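Local coordinates for Pdx2 protein (Plasmodium falciparum, PDB 2ABW) that hydrolyses glutamine to glutamate and ammonia, which is channelled to the Pdx1 active site for pyridoxal 5'-phosphate (vitamin B6) synthesis, at residues I23-I27 against P28-I32. Residues are numbered along the deposited sequence; the frame is centred on the assembly and turned at random. Where two conformers were deposited one is given.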
ATOM      1  N   ILE A  23       4.705   9.625  11.756  1.00 14.64           N
ATOM      2  CA  ILE A  23       5.149  10.627  12.731  1.00 15.20           C
ATOM      3  C   ILE A  23       6.391  10.144  13.442  1.00 17.02           C
ATOM      4  O   ILE A  23       7.232  10.976  13.744  1.00 17.59           O
ATOM      5  CB  ILE A  23       4.027  10.970  13.681  1.00 16.34           C
ATOM      6  CG1 ILE A  23       2.893  11.666  12.884  1.00 20.05           C
ATOM      7  CG2 ILE A  23       4.548  11.903  14.754  1.00 18.38           C
ATOM      8  CD1 ILE A  23       3.304  12.840  12.061  1.00 25.09           C
ATOM      9  N   LYS A  24       6.548   8.835  13.644  1.00 16.77           N
ATOM     10  CA  LYS A  24       7.713   8.303  14.325  1.00 18.10           C
ATOM     11  C   LYS A  24       9.010   8.548  13.516  1.00 18.69           C
ATOM     12  O   LYS A  24      10.121   8.405  14.059  1.00 20.63           O
ATOM     13  CB  LYS A  24       7.644   6.811  14.526  1.00 20.05           C
ATOM     14  CG  LYS A  24       6.744   6.345  15.582  1.00 23.31           C
ATOM     15  CD  LYS A  24       6.723   4.771  15.608  1.00 27.87           C
ATOM     16  CE  LYS A  24       7.957   4.204  16.254  1.00 33.73           C
ATOM     17  NZ  LYS A  24       7.770   2.650  16.597  1.00 29.18           N
ATOM     18  N   LEU A  25       8.886   8.787  12.251  1.00 15.24           N
ATOM     19  CA  LEU A  25      10.045   9.172  11.433  1.00 15.59           C
ATOM     20  C   LEU A  25      10.706  10.461  11.918  1.00 16.06           C
ATOM     21  O   LEU A  25      11.907  10.688  11.667  1.00 18.08           O
ATOM     22  CB  LEU A  25       9.710   9.355   9.961  1.00 17.40           C
ATOM     23  CG  LEU A  25       9.199   8.080   9.182  1.00 17.08           C
ATOM     24  CD1 LEU A  25       8.625   8.426   7.784  1.00 17.68           C
ATOM     25  CD2 LEU A  25      10.313   7.037   9.206  1.00 18.83           C
ATOM     26  N   GLN A  26       9.941  11.338  12.559  1.00 16.03           N
ATOM     27  CA  GLN A  26      10.468  12.613  13.059  1.00 17.63           C
ATOM     28  C   GLN A  26      11.096  13.478  11.997  1.00 16.32           C
ATOM     29  O   GLN A  26      12.074  14.153  12.280  1.00 16.58           O
ATOM     30  CB  GLN A  26      11.398  12.359  14.245  1.00 18.30           C
ATOM     31  CG  GLN A  26      10.635  11.658  15.437  1.00 26.44           C
ATOM     32  CD  GLN A  26       9.639  12.637  16.031  1.00 30.80           C
ATOM     33  OE1 GLN A  26      10.038  13.638  16.626  1.00 42.92           O
ATOM     34  NE2 GLN A  26       8.347  12.429  15.792  1.00 42.33           N
ATOM     35  N   ILE A  27      10.532  13.497  10.788  0.60 15.69           N
ATOM     36  CA  ILE A  27      11.155  14.252   9.664  0.60 16.12           C
ATOM     37  C   ILE A  27      10.591  15.658   9.512  0.60 17.29           C
ATOM     38  O   ILE A  27       9.435  15.793   9.127  0.60 15.51           O
ATOM     39  CB  ILE A  27      10.964  13.488   8.323  0.60 16.64           C
ATOM     40  CG1 ILE A  27      11.672  12.144   8.340  0.60 17.23           C
ATOM     41  CG2 ILE A  27      11.421  14.367   7.097  0.60 16.16           C
ATOM     42  CD1 ILE A  27      11.379  11.299   7.207  0.60 15.23           C
ATOM     43  N   PRO A  28      11.424  16.701   9.746  0.60 16.94           N
ATOM     44  CA  PRO A  28      10.822  18.006   9.824  0.60 18.29           C
ATOM     45  C   PRO A  28       9.823  18.394   8.762  0.60 18.23           C
ATOM     46  O   PRO A  28       8.815  18.972   9.128  0.60 20.16           O
ATOM     47  CB  PRO A  28      12.022  18.972   9.865  0.60 17.63           C
ATOM     48  CG  PRO A  28      13.025  18.193  10.556  0.60 18.12           C
ATOM     49  CD  PRO A  28      12.887  16.815   9.974  0.60 15.99           C
ATOM     50  N   SER A  29      10.142  18.080   7.501  0.60 20.85           N
ATOM     51  CA  SER A  29       9.448  18.545   6.305  0.60 20.54           C
ATOM     52  C   SER A  29       8.097  17.800   6.096  1.00 21.45           C
ATOM     53  O   SER A  29       7.317  18.197   5.227  1.00 21.55           O
ATOM     54  CB  SER A  29      10.370  18.260   5.083  1.00 22.57           C
ATOM     55  OG  SER A  29      11.451  19.133   5.026  1.00 22.03           O
ATOM     56  N   LEU A  30       7.825  16.750   6.903  1.00 19.32           N
ATOM     57  CA  LEU A  30       6.678  15.865   6.685  1.00 17.73           C
ATOM     58  C   LEU A  30       5.447  16.202   7.543  1.00 18.74           C
ATOM     59  O   LEU A  30       5.479  16.198   8.790  1.00 20.30           O
ATOM     60  CB  LEU A  30       7.095  14.422   6.987  1.00 16.13           C
ATOM     61  CG  LEU A  30       6.026  13.357   6.814  1.00 17.46           C
ATOM     62  CD1 LEU A  30       5.507  13.408   5.343  1.00 18.68           C
ATOM     63  CD2 LEU A  30       6.605  11.960   7.052  1.00 16.58           C
ATOM     64  N   ASN A  31       4.305  16.366   6.821  1.00 20.11           N
ATOM     65  CA  ASN A  31       2.992  16.505   7.383  1.00 21.41           C
ATOM     66  C   ASN A  31       2.156  15.295   6.995  1.00 18.66           C
ATOM     67  O   ASN A  31       2.237  14.907   5.821  1.00 18.98           O
ATOM     68  CB  ASN A  31       2.322  17.635   6.592  1.00 23.27           C
ATOM     69  CG  ASN A  31       3.084  18.946   6.675  1.00 30.50           C
ATOM     70  OD1 ASN A  31       3.542  19.369   7.760  1.00 34.45           O
ATOM     71  ND2 ASN A  31       3.333  19.530   5.504  1.00 37.74           N
ATOM     72  N   ILE A  32       1.331  14.789   7.905  1.00 17.85           N
ATOM     73  CA  ILE A  32       0.402  13.685   7.561  1.00 17.04           C
ATOM     74  C   ILE A  32      -0.995  14.136   7.723  1.00 17.66           C
ATOM     75  O   ILE A  32      -1.335  14.824   8.672  1.00 18.47           O
ATOM     76  CB  ILE A  32       0.643  12.456   8.454  1.00 17.00           C
ATOM     77  CG1 ILE A  32       2.110  12.006   8.447  1.00 18.53           C
ATOM     78  CG2 ILE A  32      -0.270  11.334   8.069  1.00 18.42           C
ATOM     79  CD1 ILE A  32       2.609  11.404   7.133  1.00 22.34           C
TER
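I27 and L30 meet across a type I beta turn that runs from I27 to L30. This turn is part of the link from helix 16-23 to strand 30-35, an outermost strand of the central mixed sheet of this class I glutamine amidotransferase. The turn is closed by a hydrogen bond from L30 N to I27 O, 2.9 Å long and close to straight at the hydrogen (166°). Beside this bond, I27 CB sits 4.2 Å from L30 CB. L30 carries its CG anti to the backbone N (chi1 -180°), and its CD2 reaches L25 CD1 at 4.1 Å. These two leucine side chains cross at a slant. Y210 of helix 204-219 packs on I27 and L30, and Q207 of the same helix touches L25. L30 and I32 also rest on I6 of the neighbouring strand 4-9. I27, L30 and L25, all partly exposed, form the tighter, apolar part of a contact that lies wholly at the surface.

The rest is looser. The I23 and I32 side chains run alongside one another, antiparallel, with I23 CD1 3.9 Å from I32 CG1; I23 is exposed. P28 is exposed too; its CA-CB bond points away from 23-27, while ring atom CD stays 3.6 Å from Q26 O. Exposed Q26, with positive phi (57°), is the first residue to leave helical geometry and ends a second type I turn, I23 to Q26. I23 O accepts both Q26 N at 3.0 Å and the Q26 side-chain amide, the two donors arriving from opposite faces of the carbonyl plane, with Q26 NE2 2.7 Å from I23 O.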